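Local structure of phage integrase (Pectobacterium atrosepticum, 3JU0) at residues Ala64-Arg67 and Arg68-Lys72. The protein probably binds arm-type DNA sites through this N-terminal domain of a phage-family integrase, a protein associated with DNA recombination and integration. Sequence-based numbering, arbitrary orientation.
Sequences ARQR and RDEAK
Arg65 and Arg68 run side by side in the same direction on helix 61-76, and the aliphatic start of Arg65 forms a floor for the guanidinium of Arg68. Arg65 CB sits 4.0 Å from that guanidinium plane, over its centre, while Arg65 CG approaches Arg68 NH1 at 3.9 Å. The two guanidinium planes are 30° apart but do not stack, because the extended chain of Arg65 carries its charged end onward to a salt bridge with Asp22 of strand 18-23. Arg68 bends at chi3 (71°), which turns its head round the helix surface to the neighbouring Asp69. There it grips side-on, with both nitrogens on one oxygen: NE lies 3.0 Å and NH2 2.8 Å from Asp69 OD2. That oxygen stays in the guanidinium plane, yet both donors come from the same face of the carboxylate, NE well above its plane and NH2 syn but tilted 24° out of it. Beneath these side chains the i to i+4 backbone bonds continue, among them Asp69 N to Arg65 O at 2.9 Å. One residue on, round the helix, Gln66 and Glu70 lie alongside each other, with Glu70 CG 3.4 Å from Gln66 O; the Glu70 carboxylate takes a salt bridge from Lys73. Ala64 and Ala71 pack against strand 36-44 through Trp38 and Leu40, seating the helix on the antiparallel sheet of the arm-type binding domain. Methylene packing on one face and two N-H bonds to one oxygen at the edge limit rotation of the Arg68 head, and Asp69 and Asp22 probably offset the like charges of the arginines.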
ATOM      1  N   ALA A  64      -2.760  -5.230   2.218  1.00 17.38           N
ATOM      2  CA  ALA A  64      -2.188  -4.294   1.295  1.00 16.40           C
ATOM      3  C   ALA A  64      -2.133  -4.875  -0.127  1.00 16.61           C
ATOM      4  O   ALA A  64      -2.474  -4.200  -1.076  1.00 16.54           O
ATOM      5  CB  ALA A  64      -0.823  -3.857   1.727  1.00 17.07           C
ATOM      6  N   ARG A  65      -1.756  -6.135  -0.240  1.00 17.08           N
ATOM      7  CA  ARG A  65      -1.760  -6.839  -1.545  1.00 17.81           C
ATOM      8  C   ARG A  65      -3.180  -6.920  -2.077  1.00 16.80           C
ATOM      9  O   ARG A  65      -3.369  -6.757  -3.300  1.00 18.27           O
ATOM     10  CB  ARG A  65      -1.069  -8.199  -1.452  1.00 18.23           C
ATOM     11  CG  ARG A  65       0.383  -8.134  -1.172  1.00 19.78           C
ATOM     12  CD  ARG A  65       1.008  -9.465  -0.936  1.00 21.77           C
ATOM     13  NE  ARG A  65       2.443  -9.379  -0.854  1.00 22.58           N
ATOM     14  CZ  ARG A  65       3.209 -10.274  -0.253  1.00 25.37           C
ATOM     15  NH1 ARG A  65       2.673 -11.303   0.362  1.00 28.96           N
ATOM     16  NH2 ARG A  65       4.495 -10.086  -0.248  1.00 27.29           N
ATOM     17  N   GLN A  66      -4.182  -7.122  -1.218  1.00 18.78           N
ATOM     18  CA  GLN A  66      -5.578  -7.147  -1.677  1.00 18.42           C
ATOM     19  C   GLN A  66      -6.007  -5.806  -2.207  1.00 17.57           C
ATOM     20  O   GLN A  66      -6.689  -5.701  -3.259  1.00 18.70           O
ATOM     21  CB  GLN A  66      -6.480  -7.597  -0.497  1.00 20.84           C
ATOM     22  CG  GLN A  66      -7.938  -7.516  -0.766  1.00 25.29           C
ATOM     23  CD  GLN A  66      -8.377  -8.404  -1.856  1.00 35.37           C
ATOM     24  OE1 GLN A  66      -9.419  -8.130  -2.488  1.00 46.02           O
ATOM     25  NE2 GLN A  66      -7.619  -9.467  -2.129  1.00 38.43           N
ATOM     26  N   ARG A  67      -5.605  -4.745  -1.512  1.00 16.07           N
ATOM     27  CA  ARG A  67      -5.942  -3.374  -1.934  1.00 15.83           C
ATOM     28  C   ARG A  67      -5.208  -2.996  -3.217  1.00 16.18           C
ATOM     29  O   ARG A  67      -5.755  -2.344  -4.087  1.00 17.23           O
ATOM     30  CB  ARG A  67      -5.645  -2.339  -0.842  1.00 16.81           C
ATOM     31  CG  ARG A  67      -6.582  -2.524   0.405  1.00 17.96           C
ATOM     32  CD  ARG A  67      -6.283  -1.521   1.441  1.00 18.38           C
ATOM     33  NE  ARG A  67      -7.209  -1.803   2.571  1.00 20.84           N
ATOM     34  CZ  ARG A  67      -7.499  -0.929   3.521  1.00 18.51           C
ATOM     35  NH1 ARG A  67      -6.890   0.257   3.527  1.00 18.34           N
ATOM     36  NH2 ARG A  67      -8.400  -1.226   4.464  1.00 21.32           N
ATOM     37  N   ARG A  68      -3.974  -3.475  -3.347  1.00 15.65           N
ATOM     38  CA  ARG A  68      -3.225  -3.322  -4.625  1.00 16.65           C
ATOM     39  C   ARG A  68      -4.020  -3.975  -5.754  1.00 16.48           C
ATOM     40  O   ARG A  68      -4.194  -3.414  -6.806  1.00 17.18           O
ATOM     41  CB  ARG A  68      -1.854  -4.025  -4.466  1.00 17.08           C
ATOM     42  CG  ARG A  68      -1.049  -4.161  -5.738  1.00 19.13           C
ATOM     43  CD  ARG A  68      -0.120  -5.348  -5.611  1.00 20.59           C
ATOM     44  NE  ARG A  68      -0.796  -6.625  -5.651  1.00 24.32           N
ATOM     45  CZ  ARG A  68      -0.232  -7.817  -5.410  1.00 25.26           C
ATOM     46  NH1 ARG A  68       1.006  -7.909  -4.988  1.00 26.24           N
ATOM     47  NH2 ARG A  68      -0.949  -8.915  -5.525  1.00 28.32           N
ATOM     48  N   ASP A  69      -4.468  -5.194  -5.516  1.00 17.06           N
ATOM     49  CA  ASP A  69      -5.219  -5.930  -6.520  1.00 17.97           C
ATOM     50  C   ASP A  69      -6.468  -5.127  -6.934  1.00 16.05           C
ATOM     51  O   ASP A  69      -6.818  -5.025  -8.109  1.00 17.98           O
ATOM     52  CB  ASP A  69      -5.577  -7.337  -6.019  1.00 19.10           C
ATOM     53  CG  ASP A  69      -4.417  -8.245  -5.977  1.00 22.96           C
ATOM     54  OD1 ASP A  69      -4.536  -9.316  -5.336  1.00 26.46           O
ATOM     55  OD2 ASP A  69      -3.366  -7.905  -6.565  1.00 25.25           O
ATOM     56  N   GLU A  70      -7.214  -4.634  -5.955  1.00 17.28           N
ATOM     57  CA  GLU A  70      -8.402  -3.845  -6.235  1.00 18.11           C
ATOM     58  C   GLU A  70      -8.107  -2.582  -7.036  1.00 17.41           C
ATOM     59  O   GLU A  70      -8.838  -2.234  -7.950  1.00 18.28           O
ATOM     60  CB  GLU A  70      -9.173  -3.575  -4.983  1.00 19.45           C
ATOM     61  CG  GLU A  70      -9.730  -4.823  -4.378  1.00 23.09           C
ATOM     62  CD  GLU A  70     -10.685  -5.597  -5.282  1.00 30.31           C
ATOM     63  OE1 GLU A  70     -10.546  -6.826  -5.396  1.00 35.35           O
ATOM     64  OE2 GLU A  70     -11.546  -4.965  -5.930  1.00 37.85           O
ATOM     65  N   ALA A  71      -6.992  -1.938  -6.754  1.00 15.56           N
ATOM     66  CA  ALA A  71      -6.576  -0.780  -7.498  1.00 15.54           C
ATOM     67  C   ALA A  71      -6.216  -1.150  -8.921  1.00 15.03           C
ATOM     68  O   ALA A  71      -6.559  -0.397  -9.855  1.00 15.42           O
ATOM     69  CB  ALA A  71      -5.416  -0.115  -6.819  1.00 14.63           C
ATOM     70  N   LYS A  72      -5.562  -2.281  -9.107  1.00 16.05           N
ATOM     71  CA  LYS A  72      -5.192  -2.729 -10.477  1.00 16.41           C
ATOM     72  C   LYS A  72      -6.473  -3.036 -11.279  1.00 14.68           C
ATOM     73  O   LYS A  72      -6.549  -2.813 -12.506  1.00 15.70           O
ATOM     74  CB  LYS A  72      -4.311  -3.946 -10.450  1.00 17.75           C
ATOM     75  CG  LYS A  72      -3.013  -3.734  -9.787  1.00 23.36           C
ATOM     76  CD  LYS A  72      -2.005  -3.329 -10.517  1.00 24.92           C
ATOM     77  CE  LYS A  72      -0.651  -3.381  -9.731  1.00 25.11           C
ATOM     78  NZ  LYS A  72       0.378  -2.711 -10.582  1.00 28.59           N
TER